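Local coordinates for FtsZ-like protein of unknown function (Nostoc punctiforme, PDB 3C8L) that is FtsZ-like but of unknown function, and forms a small alpha-beta domain with a mixed beta-sheet in a four-chain assembly, at residues Val62-Gln67 and Asn105-Ile110; Glu57-Val62 and Thr85-Gly90. All coordinates share one frame; numbering follows the deposited sequence. Where two conformers were deposited one is given.

Contact 1 (Val62-Gln67 and Asn105-Ile110); sequences VPYPEQ and NDEMLI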
loop_
_atom_site.group_PDB
_atom_site.type_symbol
_atom_site.label_atom_id
_atom_site.label_comp_id
_atom_site.label_asym_id
_atom_site.label_seq_id
_atom_site.Cartn_x
_atom_site.Cartn_y
_atom_site.Cartn_z
ATOM N N VAL A 62 -11.433 -9.482 10.530
ATOM C CA VAL A 62 -10.238 -10.285 10.733
ATOM C C VAL A 62 -10.659 -11.664 11.255
ATOM O O VAL A 62 -11.752 -11.797 11.811
ATOM C CB VAL A 62 -9.335 -9.580 11.836
ATOM C CG1 VAL A 62 -10.082 -9.517 13.200
ATOM C CG2 VAL A 62 -7.983 -10.228 12.015
ATOM N N PRO A 63 -9.813 -12.695 11.061
ATOM C CA PRO A 63 -10.132 -13.972 11.700
ATOM C C PRO A 63 -10.022 -13.820 13.234
ATOM O O PRO A 63 -9.219 -13.025 13.726
ATOM C CB PRO A 63 -9.097 -14.942 11.127
ATOM C CG PRO A 63 -8.491 -14.243 9.965
ATOM C CD PRO A 63 -8.656 -12.805 10.156
ATOM N N TYR A 64 -10.830 -14.590 13.952
ATOM C CA TYR A 64 -10.852 -14.593 15.428
ATOM C C TYR A 64 -11.097 -13.177 15.954
ATOM O O TYR A 64 -10.346 -12.682 16.811
ATOM C CB TYR A 64 -9.547 -15.169 15.974
ATOM C CG TYR A 64 -9.126 -16.453 15.317
ATOM C CD1 TYR A 64 -9.798 -17.638 15.577
ATOM C CD2 TYR A 64 -8.048 -16.497 14.455
ATOM C CE1 TYR A 64 -9.417 -18.821 14.960
ATOM C CE2 TYR A 64 -7.651 -17.662 13.841
ATOM C CZ TYR A 64 -8.337 -18.826 14.095
ATOM O OH TYR A 64 -7.959 -20.014 13.518
ATOM N N PRO A 65 -12.176 -12.523 15.491
ATOM C CA PRO A 65 -12.412 -11.135 15.898
ATOM C C PRO A 65 -12.571 -10.972 17.410
ATOM O O PRO A 65 -12.258 -9.927 17.969
ATOM C CB PRO A 65 -13.697 -10.771 15.156
ATOM C CG PRO A 65 -14.361 -12.059 14.947
ATOM C CD PRO A 65 -13.277 -13.007 14.643
ATOM N N GLU A 66 -13.070 -12.006 18.065
ATOM C CA GLU A 66 -13.250 -12.005 19.519
ATOM C C GLU A 66 -11.944 -11.881 20.311
ATOM O O GLU A 66 -11.989 -11.617 21.513
ATOM C CB GLU A 66 -14.010 -13.276 19.983
ATOM C CG GLU A 66 -13.286 -14.620 19.792
ATOM C CD GLU A 66 -13.227 -15.206 18.383
ATOM O OE1 GLU A 66 -13.809 -14.613 17.448
ATOM O OE2 GLU A 66 -12.578 -16.265 18.214
ATOM N N GLN A 67 -10.801 -12.078 19.652
ATOM C CA GLN A 67 -9.485 -11.982 20.278
ATOM C C GLN A 67 -8.840 -10.604 20.101
ATOM O O GLN A 67 -7.741 -10.386 20.595
ATOM C CB GLN A 67 -8.536 -13.050 19.733
ATOM C CG GLN A 67 -8.914 -14.485 20.115
ATOM C CD GLN A 67 -7.980 -15.514 19.539
ATOM O OE1 GLN A 67 -6.804 -15.227 19.235
ATOM N NE2 GLN A 67 -8.502 -16.715 19.315
ATOM N N ASN A 105 2.180 -20.540 15.091
ATOM C CA ASN A 105 1.324 -21.644 14.662
ATOM C C ASN A 105 1.316 -21.690 13.133
ATOM O O ASN A 105 2.149 -21.010 12.504
ATOM C CB ASN A 105 -0.082 -21.552 15.279
ATOM C CG ASN A 105 -0.940 -20.438 14.686
ATOM O OD1 ASN A 105 -0.503 -19.689 13.834
ATOM N ND2 ASN A 105 -2.191 -20.363 15.127
ATOM N N ASP A 106 0.388 -22.454 12.550
ATOM C CA ASP A 106 0.335 -22.625 11.093
ATOM C C ASP A 106 -0.551 -21.621 10.373
ATOM O O ASP A 106 -1.058 -21.908 9.278
ATOM C CB ASP A 106 -0.148 -24.055 10.723
ATOM C CG ASP A 106 0.795 -25.174 11.158
ATOM O OD1 ASP A 106 1.923 -24.939 11.640
ATOM O OD2 ASP A 106 0.392 -26.358 10.968
ATOM N N GLU A 107 -0.735 -20.443 10.954
ATOM C CA GLU A 107 -1.576 -19.457 10.319
ATOM C C GLU A 107 -1.021 -18.035 10.270
ATOM O O GLU A 107 -0.265 -17.606 11.151
ATOM C CB GLU A 107 -2.891 -19.354 11.109
ATOM C CG GLU A 107 -3.720 -20.639 11.166
ATOM C CD GLU A 107 -5.004 -20.525 11.937
ATOM O OE1 GLU A 107 -5.224 -19.534 12.619
ATOM O OE2 GLU A 107 -5.818 -21.482 11.864
HETATM N N MSE A 108 -1.271 -17.370 9.151
HETATM C CA MSE A 108 -0.965 -15.935 9.020
HETATM C C MSE A 108 -2.359 -15.339 8.982
HETATM O O MSE A 108 -3.221 -15.820 8.238
HETATM C CB MSE A 108 -0.199 -15.504 7.766
HETATM C CG MSE A 108 1.221 -15.944 7.689
HETATM SE SE MSE A 108 2.192 -14.884 6.392
HETATM C CE MSE A 108 1.537 -15.757 4.875
ATOM N N LEU A 109 -2.570 -14.287 9.765
ATOM C CA LEU A 109 -3.857 -13.628 9.864
ATOM C C LEU A 109 -3.829 -12.273 9.182
ATOM O O LEU A 109 -2.953 -11.437 9.474
ATOM C CB LEU A 109 -4.252 -13.452 11.338
ATOM C CG LEU A 109 -4.144 -14.718 12.210
ATOM C CD1 LEU A 109 -4.590 -14.391 13.658
ATOM C CD2 LEU A 109 -4.955 -15.869 11.644
ATOM N N ILE A 110 -4.817 -12.040 8.324
ATOM C CA ILE A 110 -4.929 -10.806 7.580
ATOM C C ILE A 110 -6.207 -10.071 7.957
ATOM O O ILE A 110 -7.306 -10.631 7.902
ATOM C CB ILE A 110 -4.866 -11.056 6.052
ATOM C CG1 ILE A 110 -3.615 -11.853 5.678
ATOM C CG2 ILE A 110 -4.934 -9.707 5.353
ATOM C CD1 ILE A 110 -3.559 -12.256 4.232
#
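Tyr64 reaches across to Glu107 and Leu109, joining the loop that follows strand 55-62 to the start of strand 107-120, two strands paired antiparallel in the mixed beta-sheet of this alpha-beta fold. The phenol OH donates to Glu107 OE1 (2.9 Å), which accepts through its syn lone pair, on the side of the other carboxylate oxygen. Ring and carboxylate are nearly coplanar, their planes only 17° apart, although the two side chains as a whole run at about a right angle. Glu107 gets there with CG beside its backbone N (chi1 -61°) and an extended chain beyond, which carries the carboxylate out to the phenol. Leu109 meets the same ring at its edge, its CD2 lying in the ring plane 3.9 Å from Tyr64 CE2, so the tyrosine takes a polar and an apolar partner along one rim. That methyl also lies 4.2 Å from CG of Pro63. Pro22 of helix 22-34 packs against both Tyr64 and Leu109, while Ile92 of strand 81-94 touches Pro63 and Glu107. Where strand 107-120 begins, an Asx turn sets the backbone of Glu107: its N donates to OD1 of Asn105 at 3.0 Å, from well above the plane of the side-chain carbonyl. At the other end of the contact, CD of Pro63 rests 3.4 Å from the backbone O of Ile110.

Contact 2 (Glu57-Val62 and Thr85-Gly90); sequences EVQVAV and TVESGG
Strands 57-62 and 85-88 run parallel, their short axes 25° apart and 4.7 Å at closest approach. Val58 O accepts from Thr85 N, and Val60 bonds through both its backbone N and O: its N donates to Thr85 O and its O receives Glu87 N at 2.9 Å. Val62 N continues the pattern to Glu87 O, but the last bond, from Gly89 N to Val62 O, is weak. There the chain turns in across Ala61 and Val62, and a side chain on Gly89 would collide with CB of Ala61. These are the two parallel strands of a beta-alpha-beta unit, with helix 70-74 in the connection between them. Val60 and Val86 share one face, and Val86 CG1 touches both Val60 CG1 (4.1 Å) and Val62 CG1 (4.0 Å); Ala26 and Pro22 of helix 22-34 pack on Val60 and Val62 respectively. The other face carries Gln59, Ala61, Thr85 and Glu87. Gln59, with CG anti to the backbone N (chi1 180°) and an extended chain, sends NE2 almost straight to OE2 of Glu87 (2.9 Å), the acceptor lying in the amide plane but met from above the carboxylate plane. NE2 also bonds to Ile92 O of the second subunit. A water donates to Glu87 OE2 and Val60 O and accepts from Thr85 OG1. With an alanine at Glu87, the water and the Gln59 amide would probably each lose an acceptor, leaving the amide freer to turn, and the methyl of Ala61 would lose the packing of Glu87 CG, 3.8 Å from its CB.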
loop_
_atom_site.group_PDB
_atom_site.type_symbol
_atom_site.label_atom_id
_atom_site.label_comp_id
_atom_site.label_asym_id
_atom_site.label_seq_id
_atom_site.Cartn_x
_atom_site.Cartn_y
_atom_site.Cartn_z
ATOM N N GLU A 57 -14.678 6.523 13.136
ATOM C CA GLU A 57 -15.204 5.188 13.331
ATOM C C GLU A 57 -14.299 4.206 12.589
ATOM O O GLU A 57 -14.019 4.389 11.392
ATOM C CB GLU A 57 -16.618 5.060 12.776
ATOM C CG GLU A 57 -17.682 5.866 13.467
ATOM C CD GLU A 57 -19.047 5.698 12.729
ATOM O OE1 GLU A 57 -19.149 4.896 11.768
ATOM O OE2 GLU A 57 -19.938 6.407 13.102
ATOM N N VAL A 58 -13.936 3.123 13.268
ATOM C CA VAL A 58 -13.075 2.110 12.703
ATOM C C VAL A 58 -13.853 0.810 12.587
ATOM O O VAL A 58 -14.476 0.381 13.562
ATOM C CB VAL A 58 -11.816 1.886 13.564
ATOM C CG1 VAL A 58 -10.895 0.843 12.922
ATOM C CG2 VAL A 58 -11.072 3.195 13.767
ATOM N N GLN A 59 -13.841 0.210 11.389
ATOM C CA GLN A 59 -14.478 -1.070 11.124
ATOM C C GLN A 59 -13.375 -2.045 10.738
ATOM O O GLN A 59 -12.670 -1.801 9.742
ATOM C CB GLN A 59 -15.471 -0.936 9.958
ATOM C CG GLN A 59 -16.188 -2.228 9.604
ATOM C CD GLN A 59 -16.924 -2.189 8.263
ATOM O OE1 GLN A 59 -16.936 -1.175 7.572
ATOM N NE2 GLN A 59 -17.546 -3.306 7.910
ATOM N N VAL A 60 -13.185 -3.099 11.547
ATOM C CA VAL A 60 -12.190 -4.131 11.280
ATOM C C VAL A 60 -12.812 -5.491 11.015
ATOM O O VAL A 60 -13.774 -5.869 11.689
ATOM C CB VAL A 60 -11.200 -4.275 12.483
ATOM C CG1 VAL A 60 -10.370 -5.571 12.398
ATOM C CG2 VAL A 60 -10.277 -3.049 12.556
ATOM N N ALA A 61 -12.301 -6.200 10.004
ATOM C CA ALA A 61 -12.692 -7.573 9.708
ATOM C C ALA A 61 -11.405 -8.388 9.771
ATOM O O ALA A 61 -10.396 -8.032 9.141
ATOM C CB ALA A 61 -13.416 -7.706 8.397
ATOM N N VAL A 62 -11.433 -9.482 10.530
ATOM C CA VAL A 62 -10.238 -10.285 10.733
ATOM C C VAL A 62 -10.659 -11.664 11.255
ATOM O O VAL A 62 -11.752 -11.797 11.811
ATOM C CB VAL A 62 -9.335 -9.580 11.836
ATOM C CG1 VAL A 62 -10.082 -9.517 13.200
ATOM C CG2 VAL A 62 -7.983 -10.228 12.015
ATOM N N THR A 85 -15.555 -1.335 15.656
ATOM C CA THR A 85 -16.340 -2.553 15.518
ATOM C C THR A 85 -15.355 -3.600 14.960
ATOM O O THR A 85 -14.438 -3.256 14.179
ATOM C CB THR A 85 -17.566 -2.437 14.617
ATOM O OG1 THR A 85 -17.171 -2.203 13.269
ATOM C CG2 THR A 85 -18.502 -1.344 15.119
ATOM N N VAL A 86 -15.501 -4.847 15.392
ATOM C CA VAL A 86 -14.694 -5.951 14.901
ATOM C C VAL A 86 -15.669 -7.045 14.477
ATOM O O VAL A 86 -16.612 -7.371 15.214
ATOM C CB VAL A 86 -13.701 -6.495 15.946
ATOM C CG1 VAL A 86 -12.705 -7.407 15.291
ATOM C CG2 VAL A 86 -12.923 -5.334 16.587
ATOM N N GLU A 87 -15.443 -7.617 13.300
ATOM C CA GLU A 87 -16.273 -8.663 12.751
ATOM C C GLU A 87 -15.408 -9.712 12.070
ATOM O O GLU A 87 -14.229 -9.480 11.774
ATOM C CB GLU A 87 -17.269 -8.063 11.732
ATOM C CG GLU A 87 -16.603 -7.563 10.439
ATOM C CD GLU A 87 -17.515 -6.706 9.611
ATOM O OE1 GLU A 87 -18.263 -7.262 8.778
ATOM O OE2 GLU A 87 -17.580 -5.495 9.868
ATOM N N SER A 88 -15.976 -10.895 11.845
ATOM C CA SER A 88 -15.257 -11.981 11.174
ATOM C C SER A 88 -15.124 -11.658 9.680
ATOM O O SER A 88 -16.088 -11.295 9.029
ATOM C CB SER A 88 -15.968 -13.314 11.369
ATOM O OG SER A 88 -15.216 -14.363 10.798
ATOM N N GLY A 89 -13.925 -11.849 9.153
ATOM C CA GLY A 89 -13.598 -11.531 7.767
ATOM C C GLY A 89 -12.103 -11.577 7.608
ATOM O O GLY A 89 -11.394 -12.287 8.323
ATOM N N GLY A 90 -11.596 -10.769 6.695
ATOM C CA GLY A 90 -10.184 -10.820 6.418
ATOM C C GLY A 90 -9.845 -12.169 5.776
ATOM O O GLY A 90 -10.606 -12.681 4.927
HETATM O O HOH W 1 -16.338 -4.524 12.082
#

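Overall arrangement
Contacts 1 and 2 share Val62, which leads from strand 55-62 towards the loop of contact 1, and their centres lie about 12 Å apart. They also touch directly: Pro65 CB packs 3.5 Å from Val86 CG1, and Pro63 CD lies 3.3 Å from Gly89 O, so the loop packs against segment 85-90 at both Val86 and Gly89. Strand 107-120 pairs antiparallel with both strands of contact 2, placing all four segments around one sheet. Both contacts reach the second subunit, contact 1 through Ile110, and through Met108 of the same strand, contact 2 through Gln59, Ala61 and Gly90. A glycerol, probably from the crystallisation liquor, is bonded by Glu87 OE1 and Ser88 O.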